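Local atomic coordinates of retropepsin-like aspartic endopeptidase domain-containing protein (Legionella pneumophila subsp. pneumophila str. Philadelphia 1, PDB entry 2PMA), a protein that is of unknown function but carries a retropepsin-like aspartic endopeptidase domain, which suggests a role as a protease. Residues T26-A31 / P120-R125; Y7-T12 / A22-G27. One frame throughout, in Å; residues are numbered along the deposited sequence.

Both contacts lie about the segment that carries the Asp25-Thr26-Gly27 sequence, with centres about 8 Å apart, and they share Thr26 and Gly27. Contact 2 is the more buried: it pairs strands 8-13 and 18-24 of a hairpin by backbone bonds and small apolar side chains. Contact 1 takes up the chain where strand 18-24 gives out. There the loop 26-31 is held against the end of strand 121-123 and the start of the following helix, partly buried and largely through an exposed arginine. Strand 121-123 also runs beside strand 18-24, with Leu123 N 2.8 Å from Lys23 O and Leu123 O 2.9 Å from Asp25 N, so one sheet underlies both.

Contact 1 of 2, residues T26-A31 / P120-R125. With ACT (acetate ion), chain E; FMT (formic acid), chain H.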
ATOM      1  N   THR A  26      -9.896  -5.068   7.693  1.00 24.75           N
ATOM      2  CA  THR A  26     -11.235  -5.106   7.091  1.00 24.83           C
ATOM      3  C   THR A  26     -12.121  -3.928   7.572  1.00 25.13           C
ATOM      4  O   THR A  26     -13.180  -3.690   7.006  1.00 26.23           O
ATOM      5  CB  THR A  26     -11.934  -6.448   7.353  1.00 24.23           C
ATOM      6  OG1 THR A  26     -12.033  -6.625   8.768  1.00 24.14           O
ATOM      7  CG2 THR A  26     -11.105  -7.620   6.767  1.00 25.83           C
ATOM      8  N   GLY A  27     -11.665  -3.177   8.580  1.00 25.85           N
ATOM      9  CA  GLY A  27     -12.414  -2.029   9.083  1.00 27.31           C
ATOM     10  C   GLY A  27     -12.269  -0.760   8.236  1.00 28.16           C
ATOM     11  O   GLY A  27     -13.027   0.192   8.401  1.00 29.11           O
ATOM     12  N   ALA A  28     -11.312  -0.766   7.324  1.00 28.39           N
ATOM     13  CA  ALA A  28     -11.020   0.391   6.434  1.00 29.13           C
ATOM     14  C   ALA A  28     -11.245   0.034   4.961  1.00 28.19           C
ATOM     15  O   ALA A  28     -10.880  -1.046   4.518  1.00 27.03           O
ATOM     16  CB  ALA A  28      -9.579   0.791   6.623  1.00 29.54           C
ATOM     17  N   LYS A  29     -11.824   0.946   4.188  1.00 28.43           N
ATOM     18  CA  LYS A  29     -11.974   0.715   2.753  1.00 28.78           C
ATOM     19  C   LYS A  29     -10.642   0.879   2.010  1.00 27.98           C
ATOM     20  O   LYS A  29     -10.318   0.068   1.147  1.00 26.44           O
ATOM     21  CB  LYS A  29     -13.004   1.686   2.161  1.00 29.68           C
ATOM     22  CG  LYS A  29     -13.418   1.331   0.748  1.00 32.58           C
ATOM     23  CD  LYS A  29     -14.395   2.358   0.187  1.00 34.31           C
ATOM     24  CE  LYS A  29     -14.364   2.304  -1.334  1.00 41.14           C
ATOM     25  NZ  LYS A  29     -15.036   1.048  -1.801  1.00 43.26           N
ATOM     26  N   SER A  30      -9.889   1.930   2.350  1.00 26.62           N
ATOM     27  CA  SER A  30      -8.695   2.330   1.599  1.00 27.34           C
ATOM     28  C   SER A  30      -7.433   1.663   2.090  1.00 26.10           C
ATOM     29  O   SER A  30      -7.347   1.280   3.260  1.00 27.89           O
ATOM     30  CB  SER A  30      -8.468   3.858   1.751  1.00 28.24           C
ATOM     31  OG  SER A  30      -9.596   4.535   1.290  1.00 31.84           O
ATOM     32  N   ALA A  31      -6.438   1.582   1.213  1.00 26.37           N
ATOM     33  CA  ALA A  31      -5.074   1.145   1.618  1.00 25.12           C
ATOM     34  C   ALA A  31      -4.239   2.414   1.852  1.00 25.95           C
ATOM     35  O   ALA A  31      -4.562   3.469   1.281  1.00 25.41           O
ATOM     36  CB  ALA A  31      -4.449   0.277   0.524  1.00 24.67           C
ATOM     37  N   PRO A 120       3.997  -0.235   8.131  1.00 32.29           N
ATOM     38  CA  PRO A 120       4.128   0.849   7.156  1.00 31.10           C
ATOM     39  C   PRO A 120       3.072   0.822   6.044  1.00 30.08           C
ATOM     40  O   PRO A 120       2.865   1.854   5.394  1.00 31.79           O
ATOM     41  CB  PRO A 120       5.557   0.634   6.575  1.00 30.49           C
ATOM     42  CG  PRO A 120       5.822  -0.776   6.787  1.00 31.26           C
ATOM     43  CD  PRO A 120       5.131  -1.182   8.069  1.00 31.64           C
ATOM     44  N   LEU A 121       2.432  -0.330   5.816  1.00 29.27           N
ATOM     45  CA  LEU A 121       1.464  -0.487   4.722  1.00 28.52           C
ATOM     46  C   LEU A 121       0.188  -1.063   5.341  1.00 27.82           C
ATOM     47  O   LEU A 121       0.257  -2.012   6.125  1.00 27.81           O
ATOM     48  CB  LEU A 121       2.008  -1.468   3.661  1.00 27.80           C
ATOM     49  CG  LEU A 121       1.094  -1.805   2.466  1.00 28.86           C
ATOM     50  CD1 LEU A 121       0.624  -0.555   1.706  1.00 27.61           C
ATOM     51  CD2 LEU A 121       1.783  -2.816   1.494  1.00 29.47           C
ATOM     52  N   LEU A 122      -0.955  -0.477   5.017  1.00 26.91           N
ATOM     53  CA  LEU A 122      -2.230  -1.025   5.485  1.00 26.63           C
ATOM     54  C   LEU A 122      -3.026  -1.344   4.220  1.00 27.05           C
ATOM     55  O   LEU A 122      -3.166  -0.483   3.341  1.00 26.32           O
ATOM     56  CB  LEU A 122      -2.923   0.019   6.337  1.00 28.44           C
ATOM     57  CG  LEU A 122      -4.226  -0.310   7.056  1.00 31.31           C
ATOM     58  CD1 LEU A 122      -4.391   0.683   8.206  1.00 39.46           C
ATOM     59  CD2 LEU A 122      -5.424  -0.247   6.085  1.00 34.80           C
ATOM     60  N   LEU A 123      -3.543  -2.567   4.117  1.00 24.42           N
ATOM     61  CA  LEU A 123      -4.372  -2.965   2.990  1.00 24.42           C
ATOM     62  C   LEU A 123      -5.795  -3.053   3.507  1.00 25.19           C
ATOM     63  O   LEU A 123      -6.064  -3.809   4.424  1.00 25.58           O
ATOM     64  CB  LEU A 123      -3.891  -4.333   2.471  1.00 25.14           C
ATOM     65  CG  LEU A 123      -2.440  -4.350   1.975  1.00 25.37           C
ATOM     66  CD1 LEU A 123      -2.129  -5.795   1.536  1.00 29.53           C
ATOM     67  CD2 LEU A 123      -2.253  -3.328   0.785  1.00 28.05           C
ATOM     68  N   GLY A 124      -6.696  -2.261   2.932  1.00 24.37           N
ATOM     69  CA  GLY A 124      -8.073  -2.213   3.397  1.00 23.29           C
ATOM     70  C   GLY A 124      -8.931  -3.127   2.545  1.00 23.25           C
ATOM     71  O   GLY A 124      -8.406  -3.986   1.819  1.00 23.40           O
ATOM     72  N   ARG A 125     -10.243  -2.931   2.610  1.00 23.11           N
ATOM     73  CA  ARG A 125     -11.188  -3.832   1.955  1.00 22.95           C
ATOM     74  C   ARG A 125     -11.013  -3.853   0.450  1.00 24.50           C
ATOM     75  O   ARG A 125     -11.033  -4.920  -0.140  1.00 23.76           O
ATOM     76  CB  ARG A 125     -12.641  -3.483   2.304  1.00 23.81           C
ATOM     77  CG  ARG A 125     -12.941  -3.640   3.789  1.00 23.18           C
ATOM     78  CD  ARG A 125     -14.461  -3.619   4.015  1.00 25.16           C
ATOM     79  NE  ARG A 125     -15.069  -2.300   3.720  1.00 27.82           N
ATOM     80  CZ  ARG A 125     -15.063  -1.246   4.533  1.00 28.29           C
ATOM     81  NH1 ARG A 125     -14.457  -1.286   5.714  1.00 27.49           N
ATOM     82  NH2 ARG A 125     -15.683  -0.125   4.169  1.00 30.82           N
TER
HETATM   83  C   ACT E 205     -14.875   2.565   5.683  1.00 62.60           C
HETATM   84  O   ACT E 205     -15.521   2.895   4.658  1.00 62.84           O
HETATM   85  OXT ACT E 205     -15.396   1.660   6.397  1.00 62.65           O
HETATM   86  CH3 ACT E 205     -13.563   3.224   6.014  1.00 61.95           C
HETATM   87  C   FMT H 304     -16.327  -1.226   0.759  1.00 62.82           C
HETATM   88  O1  FMT H 304     -17.212  -0.514   1.258  1.00 62.68           O
HETATM   89  O2  FMT H 304     -16.030  -2.371   1.126  1.00 62.12           O
HETATM   90  O   HOH W   1      -7.807  -1.132   0.309  1.00 18.61           O
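Arg125 grips the loop 26-31 in a partly buried, mainly polar contact that sits where strand 121-123 passes into helix 125-130 and where strand 18-24 gives way to strand 31-43. Two bonds span it. Arg125 N donates to Ala28 O at 2.8 Å, and the NH1 end of the same residue reaches Thr26 O at 3.0 Å in a nearly straight bond (168°). A bend at chi3 (-67°) turns the arginine chain back to this carbonyl, whose oxygen lies close to the guanidinium plane, although NH1 is itself tilted from the carbonyl plane. Over one face of the guanidinium stands Lys29 N, displaced toward the rim, while Lys29 CB comes alongside NH2 at 3.8 Å. The two segments match the paired signatures of retropepsin-like aspartic proteases: Asp25-Thr26-Gly27 enters the loop, and Leu122-Leu123-Gly124 leads to a helix that opens with arginine. Gly124, at the N-cap position, brings its CA within 3.2 Å of Ala28 O. Water 1 donates to Lys29 O at 2.9 Å and accepts a weak bond from Gly124 N. Farther along, Ala31 CB rests 3.2 Å from Leu122 O, and Leu122 CD2 bends round to Ser30 O. Two small molecules, probably from the crystallisation liquor, lie at the edge of the guanidinium: Arg125 NE donates to formic acid O2 at 2.8 Å. Arg125 NH2 donates to acetate OXT at 2.9 Å, and NH1 shares that oxygen. The Lys29 ammonium turns instead to Asp126 in a salt bridge.

Contact 2 of 2, residues Y7-T12 / A22-G27; sequences YVEKAT and AKLDTG
Tyr7 and Lys23 meet at one end of the antiparallel pairing of strands 8-13 and 18-24, where Lys23 CG comes to the edge of the tyrosine ring, 4.3 Å from Tyr7 CD2. One face of that ring is overlaid by Val8 CG2, offset toward the rim; chi1 of 85° sets Tyr7 CG between its own N and carbonyl carbon and so brings the ring back beside its neighbour. Val8 and Lys23, a non-hydrogen-bonded pair, put their side chains on the same side of the sheet, and Val8 CG1 lies 3.5 Å from Ala22 O. Glu9 and Ala22 form the hydrogen-bonded pair on the other side. Here the Glu9 and Leu24 side chains cross at a slant, with Glu9 CG 4.0 Å from Leu24 CD1, and the glutamate chain then bends at chi2 (-70°), leading the carboxylate away from the pairing. Ala22 CB instead faces Ala11 CB at 4.1 Å, both against Leu121 of the neighbouring strand 121-123. Three backbone bonds between the segments set the register here: Ala22 N to Glu9 O at 2.8 Å, Glu9 N to Ala22 O at 3.0 Å, and Leu24 N to Tyr7 O at 2.8 Å. Beyond them the strand leaves its partner, and Asp25 OD1 accepts from Gly27 N to form an Asx turn within the Asp-Thr-Gly sequence characteristic of retropepsin-like proteases. The buried Glu9 carboxylate is met by Gly6 N and, from the C-terminal part of the chain, by Thr142 OG1 and Thr143 N, which ties the hairpin to that part; these donors would be expected to stabilise a negative charge there.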
ATOM      1  N   TYR A   7      -3.877 -11.436   9.502  1.00 24.30           N
ATOM      2  CA  TYR A   7      -4.059  -9.997   9.602  1.00 24.24           C
ATOM      3  C   TYR A   7      -2.754  -9.203   9.385  1.00 24.66           C
ATOM      4  O   TYR A   7      -2.803  -7.978   9.218  1.00 23.61           O
ATOM      5  CB  TYR A   7      -4.757  -9.590  10.892  1.00 25.74           C
ATOM      6  CG  TYR A   7      -3.832  -9.417  12.076  1.00 26.63           C
ATOM      7  CD1 TYR A   7      -3.404 -10.518  12.820  1.00 26.04           C
ATOM      8  CD2 TYR A   7      -3.422  -8.137  12.475  1.00 26.94           C
ATOM      9  CE1 TYR A   7      -2.562 -10.352  13.928  1.00 29.60           C
ATOM     10  CE2 TYR A   7      -2.586  -7.955  13.547  1.00 29.95           C
ATOM     11  CZ  TYR A   7      -2.150  -9.051  14.268  1.00 29.89           C
ATOM     12  OH  TYR A   7      -1.328  -8.831  15.340  1.00 30.72           O
ATOM     13  N   VAL A   8      -1.605  -9.895   9.414  1.00 24.80           N
ATOM     14  CA  VAL A   8      -0.340  -9.283   8.994  1.00 24.58           C
ATOM     15  C   VAL A   8       0.275 -10.204   7.984  1.00 24.96           C
ATOM     16  O   VAL A   8       0.297 -11.415   8.193  1.00 24.80           O
ATOM     17  CB  VAL A   8       0.675  -9.101  10.147  1.00 25.42           C
ATOM     18  CG1 VAL A   8       1.903  -8.343   9.637  1.00 24.43           C
ATOM     19  CG2 VAL A   8       0.070  -8.361  11.293  1.00 27.49           C
ATOM     20  N   GLU A   9       0.775  -9.637   6.888  1.00 24.27           N
ATOM     21  CA  GLU A   9       1.425 -10.414   5.829  1.00 25.54           C
ATOM     22  C   GLU A   9       2.607  -9.623   5.317  1.00 25.77           C
ATOM     23  O   GLU A   9       2.605  -8.411   5.400  1.00 26.22           O
ATOM     24  CB  GLU A   9       0.467 -10.641   4.643  1.00 25.55           C
ATOM     25  CG  GLU A   9      -0.761 -11.566   4.935  1.00 25.58           C
ATOM     26  CD  GLU A   9      -0.372 -13.024   5.132  1.00 29.47           C
ATOM     27  OE1 GLU A   9       0.779 -13.415   4.822  1.00 30.46           O
ATOM     28  OE2 GLU A   9      -1.225 -13.808   5.601  1.00 29.07           O
ATOM     29  N   LYS A  10       3.583 -10.293   4.720  1.00 25.76           N
ATOM     30  CA  LYS A  10       4.617  -9.533   4.006  1.00 25.77           C
ATOM     31  C   LYS A  10       4.063  -9.263   2.615  1.00 26.04           C
ATOM     32  O   LYS A  10       3.441 -10.151   1.997  1.00 25.89           O
ATOM     33  CB  LYS A  10       5.921 -10.337   3.927  1.00 26.68           C
ATOM     34  CG  LYS A  10       6.659 -10.488   5.267  1.00 29.15           C
ATOM     35  CD  LYS A  10       7.101  -9.149   5.872  1.00 27.60           C
ATOM     36  CE  LYS A  10       8.111  -9.397   7.036  1.00 31.60           C
ATOM     37  NZ  LYS A  10       8.474  -8.054   7.579  1.00 31.01           N
ATOM     38  N   ALA A  11       4.239  -8.044   2.127  1.00 25.00           N
ATOM     39  CA  ALA A  11       3.772  -7.648   0.794  1.00 26.03           C
ATOM     40  C   ALA A  11       4.964  -6.945   0.146  1.00 27.26           C
ATOM     41  O   ALA A  11       5.750  -6.295   0.843  1.00 28.11           O
ATOM     42  CB  ALA A  11       2.617  -6.660   0.894  1.00 26.42           C
ATOM     43  N   THR A  12       5.094  -7.068  -1.159  1.00 26.71           N
ATOM     44  CA  THR A  12       6.261  -6.505  -1.817  1.00 26.87           C
ATOM     45  C   THR A  12       5.838  -5.410  -2.777  1.00 26.55           C
ATOM     46  O   THR A  12       4.952  -5.631  -3.599  1.00 26.22           O
ATOM     47  CB  THR A  12       7.056  -7.593  -2.557  1.00 27.30           C
ATOM     48  OG1 THR A  12       7.483  -8.591  -1.623  1.00 27.88           O
ATOM     49  CG2 THR A  12       8.289  -6.945  -3.255  1.00 27.39           C
ATOM     50  N   ALA A  22       2.545  -5.716   6.188  1.00 25.63           N
ATOM     51  CA  ALA A  22       1.324  -5.019   5.837  1.00 26.12           C
ATOM     52  C   ALA A  22       0.238  -5.538   6.782  1.00 25.61           C
ATOM     53  O   ALA A  22       0.181  -6.740   7.047  1.00 26.68           O
ATOM     54  CB  ALA A  22       0.936  -5.319   4.379  1.00 25.81           C
ATOM     55  N   LYS A  23      -0.583  -4.647   7.312  1.00 25.02           N
ATOM     56  CA  LYS A  23      -1.737  -5.078   8.076  1.00 25.06           C
ATOM     57  C   LYS A  23      -2.934  -5.150   7.151  1.00 25.34           C
ATOM     58  O   LYS A  23      -3.184  -4.238   6.366  1.00 25.01           O
ATOM     59  CB  LYS A  23      -2.019  -4.125   9.250  1.00 25.76           C
ATOM     60  CG  LYS A  23      -3.174  -4.593  10.136  1.00 26.69           C
ATOM     61  CD  LYS A  23      -3.153  -3.939  11.492  1.00 30.36           C
ATOM     62  CE  LYS A  23      -3.589  -2.486  11.373  1.00 31.66           C
ATOM     63  NZ  LYS A  23      -3.867  -1.942  12.766  1.00 34.02           N
ATOM     64  N   LEU A  24      -3.669  -6.259   7.219  1.00 25.30           N
ATOM     65  CA  LEU A  24      -4.885  -6.418   6.408  1.00 25.27           C
ATOM     66  C   LEU A  24      -6.058  -6.070   7.326  1.00 26.01           C
ATOM     67  O   LEU A  24      -6.311  -6.759   8.329  1.00 24.81           O
ATOM     68  CB  LEU A  24      -4.989  -7.852   5.877  1.00 26.75           C
ATOM     69  CG  LEU A  24      -4.146  -8.181   4.635  1.00 25.92           C
ATOM     70  CD1 LEU A  24      -2.656  -8.058   4.924  1.00 28.51           C
ATOM     71  CD2 LEU A  24      -4.468  -9.619   4.145  1.00 25.46           C
ATOM     72  N   ASP A  25      -6.729  -4.968   6.989  1.00 25.43           N
ATOM     73  CA  ASP A  25      -7.610  -4.256   7.899  1.00 26.81           C
ATOM     74  C   ASP A  25      -8.996  -4.181   7.274  1.00 25.96           C
ATOM     75  O   ASP A  25      -9.267  -3.313   6.454  1.00 26.28           O
ATOM     76  CB  ASP A  25      -7.059  -2.833   8.101  1.00 27.62           C
ATOM     77  CG  ASP A  25      -7.849  -2.015   9.114  1.00 32.87           C
ATOM     78  OD1 ASP A  25      -8.933  -2.427   9.548  1.00 33.82           O
ATOM     79  OD2 ASP A  25      -7.356  -0.944   9.517  1.00 37.90           O
ATOM     80  N   THR A  26      -9.896  -5.068   7.693  1.00 24.75           N
ATOM     81  CA  THR A  26     -11.235  -5.106   7.091  1.00 24.83           C
ATOM     82  C   THR A  26     -12.121  -3.928   7.572  1.00 25.13           C
ATOM     83  O   THR A  26     -13.180  -3.690   7.006  1.00 26.23           O
ATOM     84  CB  THR A  26     -11.934  -6.448   7.353  1.00 24.23           C
ATOM     85  OG1 THR A  26     -12.033  -6.625   8.768  1.00 24.14           O
ATOM     86  CG2 THR A  26     -11.105  -7.620   6.767  1.00 25.83           C
ATOM     87  N   GLY A  27     -11.665  -3.177   8.580  1.00 25.85           N
ATOM     88  CA  GLY A  27     -12.414  -2.029   9.083  1.00 27.31           C
ATOM     89  C   GLY A  27     -12.269  -0.760   8.236  1.00 28.16           C
ATOM     90  O   GLY A  27     -13.027   0.192   8.401  1.00 29.11           O
TER